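Local coordinates for extracellular ligand-binding receptor (Rhodopseudomonas palustris, PDB 3UKJ), which probably serves as the periplasmic solute-binding component of a transporter for lignin-derived aromatic acids such as p-coumarate, and holds 3-(4-hydroxyphenyl)pyruvate in its cleft, at residues I97-L102 / V113-P118; D229-A234 / G356-V361; K136-I141 / M162-V167. All blocks are in the same frame, centred on the assembly; numbering follows the deposited sequence.

Contact 1. Residues I97-L102 / V113-P118. With ENO (3-(4-hydroxy-phenyl)pyruvic acid), chain B.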
# COMPACT_ATOMS: atom_id res chain seq x y z
N ILE A 97 3.02 11.07 5.52
CA ILE A 97 3.30 9.62 5.38
C ILE A 97 2.13 9.04 4.61
O ILE A 97 0.96 9.08 5.07
CB ILE A 97 3.45 8.92 6.77
CG1 ILE A 97 4.66 9.51 7.50
CG2 ILE A 97 3.65 7.44 6.57
CD1 ILE A 97 4.84 9.11 8.96
N ALA A 98 2.42 8.68 3.36
CA ALA A 98 1.43 8.12 2.46
C ALA A 98 1.11 6.65 2.80
O ALA A 98 2.02 5.85 3.00
CB ALA A 98 1.91 8.24 1.01
N LEU A 99 -0.18 6.29 2.77
CA LEU A 99 -0.56 4.90 3.04
C LEU A 99 -0.95 4.12 1.78
O LEU A 99 -1.39 2.94 1.87
CB LEU A 99 -1.64 4.82 4.13
CG LEU A 99 -1.34 5.53 5.47
CD1 LEU A 99 -2.53 5.34 6.40
CD2 LEU A 99 -0.01 4.96 6.06
N ALA A 100 -0.82 4.76 0.62
CA ALA A 100 -1.04 4.11 -0.70
C ALA A 100 0.13 4.49 -1.61
O ALA A 100 0.70 5.59 -1.45
CB ALA A 100 -2.40 4.60 -1.34
N PRO A 101 0.49 3.62 -2.57
CA PRO A 101 1.57 4.00 -3.48
C PRO A 101 1.11 5.18 -4.35
O PRO A 101 -0.10 5.49 -4.46
CB PRO A 101 1.76 2.76 -4.37
CG PRO A 101 0.73 1.79 -4.00
CD PRO A 101 0.01 2.25 -2.78
N LEU A 102 2.07 5.99 -4.73
CA LEU A 102 1.76 7.07 -5.68
C LEU A 102 2.99 7.44 -6.51
O LEU A 102 4.14 7.13 -6.13
CB LEU A 102 1.21 8.32 -4.94
CG LEU A 102 2.25 9.21 -4.25
CD1 LEU A 102 1.62 10.52 -3.82
CD2 LEU A 102 2.86 8.45 -3.04
N VAL A 113 6.73 10.74 2.30
CA VAL A 113 7.32 9.38 2.25
C VAL A 113 6.18 8.39 2.20
O VAL A 113 4.99 8.76 2.39
CB VAL A 113 8.22 9.05 3.49
CG1 VAL A 113 9.48 9.93 3.52
CG2 VAL A 113 7.42 9.17 4.81
N VAL A 114 6.52 7.19 1.74
CA VAL A 114 5.50 6.21 1.36
C VAL A 114 5.68 4.88 2.10
O VAL A 114 6.77 4.29 2.12
CB VAL A 114 5.48 6.01 -0.19
CG1 VAL A 114 4.31 5.13 -0.63
CG2 VAL A 114 5.44 7.35 -0.91
N MSE A 115 4.60 4.43 2.75
CA MSE A 115 4.64 3.15 3.48
C MSE A 115 4.51 1.93 2.55
O MSE A 115 5.34 1.02 2.62
CB MSE A 115 3.58 3.10 4.63
CG MSE A 115 3.78 4.11 5.83
SE MSE A 115 5.51 3.78 6.69
CE MSE A 115 6.53 5.00 5.75
N PRO A 116 3.52 1.92 1.65
CA PRO A 116 3.46 0.71 0.79
C PRO A 116 4.67 0.54 -0.09
O PRO A 116 5.27 1.53 -0.52
CB PRO A 116 2.24 0.94 -0.09
CG PRO A 116 1.57 2.07 0.42
CD PRO A 116 2.29 2.72 1.53
N GLN A 117 4.87 -0.70 -0.52
CA GLN A 117 6.03 -1.03 -1.36
C GLN A 117 5.84 -0.38 -2.74
O GLN A 117 4.69 -0.23 -3.20
CB GLN A 117 6.10 -2.53 -1.55
CG GLN A 117 6.50 -3.30 -0.26
CD GLN A 117 5.35 -3.55 0.71
OE1 GLN A 117 4.18 -3.29 0.41
NE2 GLN A 117 5.71 -4.03 1.93
N PRO A 118 6.96 0.11 -3.34
CA PRO A 118 6.84 0.74 -4.66
C PRO A 118 6.49 -0.30 -5.70
O PRO A 118 6.85 -1.49 -5.55
CB PRO A 118 8.24 1.33 -4.91
CG PRO A 118 9.15 0.47 -4.13
CD PRO A 118 8.37 -0.12 -2.97
O4 ENO B . -3.12 2.43 -4.01
C9 ENO B . -2.78 0.33 -1.22
C8 ENO B . -1.69 -0.12 -0.45
C7 ENO B . -0.80 -1.02 -1.06
C6 ENO B . -0.96 -1.46 -2.37
C5 ENO B . -1.98 -0.94 -3.16
C4 ENO B . -2.92 -0.09 -2.56
O3 ENO B . 0.21 -1.54 -0.32
C3 ENO B . -4.13 0.31 -3.38
C2 ENO B . -4.02 1.58 -4.20
C1 ENO B . -5.16 1.95 -5.05
O2 ENO B . -5.10 3.04 -5.60
O1 ENO B . -6.13 1.18 -5.24

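Contact 2. Residues D229-A234 / G356-V361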
# COMPACT_ATOMS: atom_id res chain seq x y z
N ASP A 229 -10.31 -10.17 2.29
CA ASP A 229 -11.47 -9.79 1.45
C ASP A 229 -11.38 -10.45 0.08
O ASP A 229 -12.38 -10.91 -0.45
CB ASP A 229 -11.61 -8.27 1.28
CG ASP A 229 -11.71 -7.54 2.61
OD1 ASP A 229 -12.85 -7.27 3.07
OD2 ASP A 229 -10.63 -7.17 3.16
N PHE A 230 -10.16 -10.56 -0.45
CA PHE A 230 -9.95 -11.15 -1.77
C PHE A 230 -10.41 -12.62 -1.81
O PHE A 230 -11.14 -13.01 -2.74
CB PHE A 230 -8.47 -11.05 -2.18
CG PHE A 230 -8.20 -11.56 -3.57
CD1 PHE A 230 -8.48 -10.77 -4.69
CD2 PHE A 230 -7.73 -12.86 -3.76
CE1 PHE A 230 -8.29 -11.26 -5.97
CE2 PHE A 230 -7.47 -13.34 -5.04
CZ PHE A 230 -7.72 -12.52 -6.15
N ILE A 231 -10.04 -13.41 -0.80
CA ILE A 231 -10.41 -14.83 -0.74
C ILE A 231 -11.91 -15.02 -0.47
O ILE A 231 -12.55 -15.92 -1.05
CB ILE A 231 -9.56 -15.61 0.30
CG1 ILE A 231 -8.07 -15.62 -0.11
CG2 ILE A 231 -10.05 -17.07 0.46
CD1 ILE A 231 -7.15 -16.30 0.89
N ARG A 232 -12.47 -14.15 0.38
CA ARG A 232 -13.91 -14.11 0.69
C ARG A 232 -14.75 -13.95 -0.57
O ARG A 232 -15.74 -14.67 -0.77
CB ARG A 232 -14.22 -12.96 1.66
CG ARG A 232 -15.73 -12.71 1.93
CD ARG A 232 -15.97 -11.60 2.98
NE ARG A 232 -15.34 -10.31 2.66
CZ ARG A 232 -15.96 -9.30 2.05
NH1 ARG A 232 -17.18 -9.46 1.56
NH2 ARG A 232 -15.32 -8.14 1.86
N ILE A 233 -14.38 -12.96 -1.38
CA ILE A 233 -15.13 -12.55 -2.58
C ILE A 233 -14.85 -13.43 -3.82
O ILE A 233 -15.81 -13.86 -4.49
CB ILE A 233 -14.94 -11.05 -2.88
CG1 ILE A 233 -15.36 -10.22 -1.66
CG2 ILE A 233 -15.71 -10.60 -4.13
CD1 ILE A 233 -14.73 -8.85 -1.58
N ALA A 234 -13.58 -13.67 -4.13
CA ALA A 234 -13.22 -14.53 -5.24
C ALA A 234 -13.61 -16.02 -5.06
O ALA A 234 -13.80 -16.73 -6.05
CB ALA A 234 -11.72 -14.40 -5.57
N GLY A 356 -8.40 -21.96 0.04
CA GLY A 356 -8.99 -20.81 0.75
C GLY A 356 -8.08 -20.11 1.76
O GLY A 356 -8.57 -19.29 2.55
N LYS A 357 -6.77 -20.36 1.68
CA LYS A 357 -5.78 -19.80 2.61
C LYS A 357 -4.59 -19.27 1.84
O LYS A 357 -4.14 -19.87 0.85
CB LYS A 357 -5.25 -20.89 3.57
CG LYS A 357 -6.28 -21.76 4.31
CD LYS A 357 -5.55 -22.96 4.95
CE LYS A 357 -6.49 -23.94 5.68
NZ LYS A 357 -7.13 -23.24 6.80
N TYR A 358 -4.04 -18.16 2.33
CA TYR A 358 -2.79 -17.65 1.78
C TYR A 358 -1.63 -18.52 2.20
O TYR A 358 -1.51 -18.88 3.39
CB TYR A 358 -2.57 -16.20 2.20
CG TYR A 358 -3.49 -15.21 1.54
CD1 TYR A 358 -3.41 -14.98 0.17
CD2 TYR A 358 -4.32 -14.39 2.29
CE1 TYR A 358 -4.19 -14.02 -0.45
CE2 TYR A 358 -5.09 -13.39 1.68
CZ TYR A 358 -5.06 -13.26 0.29
OH TYR A 358 -5.77 -12.29 -0.37
N VAL A 359 -0.76 -18.81 1.24
CA VAL A 359 0.43 -19.60 1.46
C VAL A 359 1.59 -18.95 0.73
O VAL A 359 1.48 -18.62 -0.48
CB VAL A 359 0.28 -21.10 0.98
CG1 VAL A 359 1.54 -21.89 1.33
CG2 VAL A 359 -0.95 -21.77 1.59
N ILE A 360 2.75 -18.95 1.37
CA ILE A 360 3.94 -18.38 0.75
C ILE A 360 4.50 -19.28 -0.37
O ILE A 360 4.42 -20.52 -0.27
CB ILE A 360 5.00 -18.04 1.84
CG1 ILE A 360 6.00 -17.00 1.34
CG2 ILE A 360 5.65 -19.29 2.42
CD1 ILE A 360 6.71 -16.31 2.46
N VAL A 361 4.83 -18.68 -1.51
CA VAL A 361 5.56 -19.35 -2.59
C VAL A 361 7.05 -19.03 -2.41
O VAL A 361 7.50 -17.88 -2.60
CB VAL A 361 5.11 -18.85 -4.01
CG1 VAL A 361 5.73 -19.69 -5.12
CG2 VAL A 361 3.59 -18.85 -4.12

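Contact 3. Residues K136-I141 / M162-V167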
# COMPACT_ATOMS: atom_id res chain seq x y z
N LYS A 136 5.01 -16.43 -21.70
CA LYS A 136 5.58 -15.63 -22.79
C LYS A 136 4.76 -14.37 -23.09
O LYS A 136 5.32 -13.36 -23.53
CB LYS A 136 5.73 -16.47 -24.06
CG LYS A 136 6.80 -17.55 -23.98
CD LYS A 136 6.90 -18.33 -25.28
CE LYS A 136 6.02 -19.58 -25.25
NZ LYS A 136 6.17 -20.42 -26.47
N THR A 137 3.44 -14.49 -23.04
CA THR A 137 2.52 -13.40 -23.36
C THR A 137 1.69 -13.02 -22.12
O THR A 137 1.32 -13.88 -21.31
CB THR A 137 1.53 -13.79 -24.47
OG1 THR A 137 0.94 -15.05 -24.13
CG2 THR A 137 2.23 -13.92 -25.83
N VAL A 138 1.46 -11.71 -21.94
CA VAL A 138 0.82 -11.18 -20.74
C VAL A 138 -0.21 -10.13 -21.13
O VAL A 138 0.04 -9.32 -22.04
CB VAL A 138 1.81 -10.47 -19.81
CG1 VAL A 138 1.15 -10.22 -18.43
CG2 VAL A 138 3.06 -11.31 -19.63
N GLY A 139 -1.42 -10.29 -20.59
CA GLY A 139 -2.47 -9.25 -20.68
C GLY A 139 -2.60 -8.47 -19.38
O GLY A 139 -2.19 -8.95 -18.32
N TYR A 140 -3.22 -7.29 -19.44
CA TYR A 140 -3.37 -6.45 -18.25
C TYR A 140 -4.80 -5.95 -18.15
O TYR A 140 -5.38 -5.57 -19.16
CB TYR A 140 -2.42 -5.26 -18.36
CG TYR A 140 -2.52 -4.28 -17.20
CD1 TYR A 140 -1.98 -4.60 -15.97
CD2 TYR A 140 -3.27 -3.10 -17.31
CE1 TYR A 140 -2.04 -3.70 -14.90
CE2 TYR A 140 -3.32 -2.18 -16.25
CZ TYR A 140 -2.77 -2.53 -15.01
OH TYR A 140 -2.77 -1.66 -13.94
N ILE A 141 -5.37 -6.00 -16.95
CA ILE A 141 -6.60 -5.28 -16.65
C ILE A 141 -6.39 -4.50 -15.37
O ILE A 141 -6.00 -5.08 -14.36
CB ILE A 141 -7.86 -6.20 -16.59
CG1 ILE A 141 -9.11 -5.36 -16.31
CG2 ILE A 141 -7.71 -7.32 -15.55
CD1 ILE A 141 -10.46 -6.13 -16.45
N MSE A 162 12.59 -8.26 -19.90
CA MSE A 162 12.81 -9.65 -19.47
C MSE A 162 12.31 -10.62 -20.56
O MSE A 162 12.40 -11.85 -20.41
CB MSE A 162 12.06 -9.88 -18.14
CG MSE A 162 12.63 -9.02 -16.99
SE MSE A 162 11.45 -8.99 -15.41
CE MSE A 162 11.27 -10.87 -15.39
N GLY A 163 11.87 -10.06 -21.69
CA GLY A 163 11.45 -10.84 -22.84
C GLY A 163 10.02 -11.33 -22.84
O GLY A 163 9.65 -12.07 -23.76
N LEU A 164 9.18 -10.74 -21.98
CA LEU A 164 7.73 -10.99 -22.00
C LEU A 164 7.12 -10.12 -23.10
O LEU A 164 7.61 -9.03 -23.36
CB LEU A 164 7.09 -10.67 -20.63
CG LEU A 164 7.60 -11.50 -19.44
CD1 LEU A 164 7.15 -10.98 -18.10
CD2 LEU A 164 7.24 -12.96 -19.61
N LYS A 165 5.95 -10.52 -23.59
CA LYS A 165 5.31 -9.78 -24.66
C LYS A 165 3.94 -9.39 -24.16
O LYS A 165 3.17 -10.23 -23.68
CB LYS A 165 5.15 -10.68 -25.90
CG LYS A 165 4.47 -10.00 -27.08
CD LYS A 165 4.38 -10.93 -28.30
CE LYS A 165 3.59 -10.26 -29.44
NZ LYS A 165 2.91 -11.24 -30.34
N ILE A 166 3.68 -8.09 -24.16
CA ILE A 166 2.38 -7.58 -23.71
C ILE A 166 1.43 -7.57 -24.90
O ILE A 166 1.67 -6.82 -25.85
CB ILE A 166 2.51 -6.15 -23.12
CG1 ILE A 166 3.72 -6.04 -22.17
CG2 ILE A 166 1.19 -5.67 -22.54
CD1 ILE A 166 3.81 -7.10 -21.07
N VAL A 167 0.27 -8.21 -24.73
CA VAL A 167 -0.66 -8.51 -25.85
C VAL A 167 -2.07 -7.93 -25.71
O VAL A 167 -2.90 -8.06 -26.62
CB VAL A 167 -0.74 -10.03 -26.19
CG1 VAL A 167 0.68 -10.57 -26.54
CG2 VAL A 167 -1.35 -10.83 -25.00

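Contact 1. Residues I97-L102 / V113-P118
Pro116 lays its ring against the turn Leu99-Pro101, crossing the ring of Pro101 at about a right angle. Its CG sits 3.4 Å from Leu99 O and 3.6 Å from Pro101 CD, so carbonyl, peptide and ring carbon all press on one methylene. The turn follows strand 96-98, which pairs in parallel with 112-114, Ile97 beside Val113 and Ala98 beside Val114. Ala98 grips the neighbouring strand with both backbone polar atoms: its N donates to Val113 O (2.7 Å, nearly straight at 172°), and its O accepts from Met115 N at 3.0 Å. On the face of Ile97 and Val113, those two side chains run side by side. CG2 of Ile97, set anti to its own backbone N by chi1 of -63°, meets CG of the selenomethionine Met115 at 3.4 Å, close for two aliphatic carbons; Leu99 CD2 reaches the same CG. On the Ala98-Val114 face, Leu102 CD2 packs on Val114 CG2 at 3.5 Å. Strand, helix 106-109 and strand form a beta-alpha-beta unit at the edge of one lobe's sheet, and the chain leaving both strand ends lines the ligand pocket, as in other periplasmic binding proteins. Pro116 CB lies 3.2 Å from the ligand phenol oxygen O3, while Pro101 CD and Ala100 CB approach the keto oxygen O4, the former at 3.4 Å. His286, Gln282, Thr79, Ser199 and Arg174 supply hydrogen bonds to the ligand. Gln117 OE1 is hydrogen-bonded to Gln282 NE2, probably supporting that residue from the second shell. With the strand ends fixed by the two bonds of Ala98 and the loops beyond packed through Pro101 and Pro116, the contact offers the ligand a largely apolar wall, while the hydrogen bonds named come from other parts of the pocket.

Contact 2. Residues D229-A234 / G356-V361
Ile231 and Tyr358 run antiparallel alongside each other, the isoleucine methyl coming down over a face of the phenol ring. CD1 stands 3.6 Å from the ring centroid and only 9° off the normal, a well-centred CH-pi contact in which all six ring carbons lie within about 4 Å of one methyl. CG1 follows over the hydroxyl-bearing end, 3.8 Å from Tyr358 CZ. The other branch, CG2, rests 3.4 Å from Gly356 O. Here helix 228-234 packs at a steep angle on the edge strand 357-360 of the second lobe's mixed sheet, their short axes 9.6 Å apart and inclined at 127°; strand 349-354 lies next inward, and its Val353 touches both Ile231 and Tyr358. Phe230 stands roughly perpendicular to Tyr358 and meets it mainly through CB, 3.5 Å from Tyr358 OH, which lies oblique to the Phe230 ring. That hydroxyl is hydrogen-bonded to Ser227 O, which ties the far end of the tyrosine to the residue just before the helix. The Phe230 side chain also touches Met243 of strand 242-245, as Tyr358 does, and Ala204 of helix 200-212.

Contact 3. Residues K136-I141 / M162-V167
Val167, on the outer strand 165-172, directs its CB at Thr137-Val138, and its two methyls part from there. CG1 lies anti to the carbonyl carbon (chi1 -58°) and aslant Thr137, 3.8 Å from Thr137 CG2 and 3.9 Å from Thr137 CB. CG2 takes the place between backbone N and carbonyl carbon, where it rests on the backbone at 3.6 Å from Val138 O. Val167 N donates to that same oxygen at 2.9 Å, the donor tilted 20° from the carbonyl plane. Val138 N in turn donates to Lys165 O, and Lys165 N to Lys136 O, giving a parallel ladder with Thr137 beside Lys165 and Val138 beside Ile166. Strands 137-143 and 165-172 are joined through helix 146-161 as a beta-alpha-beta unit at one edge of the second lobe's sheet; Gly163, at positive phi in a Schellman motif, ends the helix before the chain enters the outer strand. On the Val138-Ile166 face, Ile166 CD1 comes to 4.1 Å from Val138 CB, and Val138 CG2 touches Leu164 CB at 4.2 Å. Helix 146-161 covers Ile166 through Phe152 and Leu155, while Met130 of helix 119-132 packs on Val138 and Leu164. On the face of Thr137, Pro191 touches both Thr137 and Val167, and Thr137 OG1 is hydrogen-bonded to the backbone N of Asp192.

From the N terminus, contact 1 comes first: it closes the short loop through helix 106-109 and joins neighbouring strands of the first lobe's sheet beside the ligand. Helix 119-132 then leads to contact 3, where the excursion through helix 146-161 returns to put strand 165-172 at one edge of the second sheet. Contact 2 opens later and closes the longest loop, 121 residues, bringing the C-terminal strand 357-360, at the opposite edge of that sheet, against helix 228-234. The three loops run in series, neither nesting nor crossing. Contacts 2 and 3 share a sheet, yet their centres lie 24 Å apart.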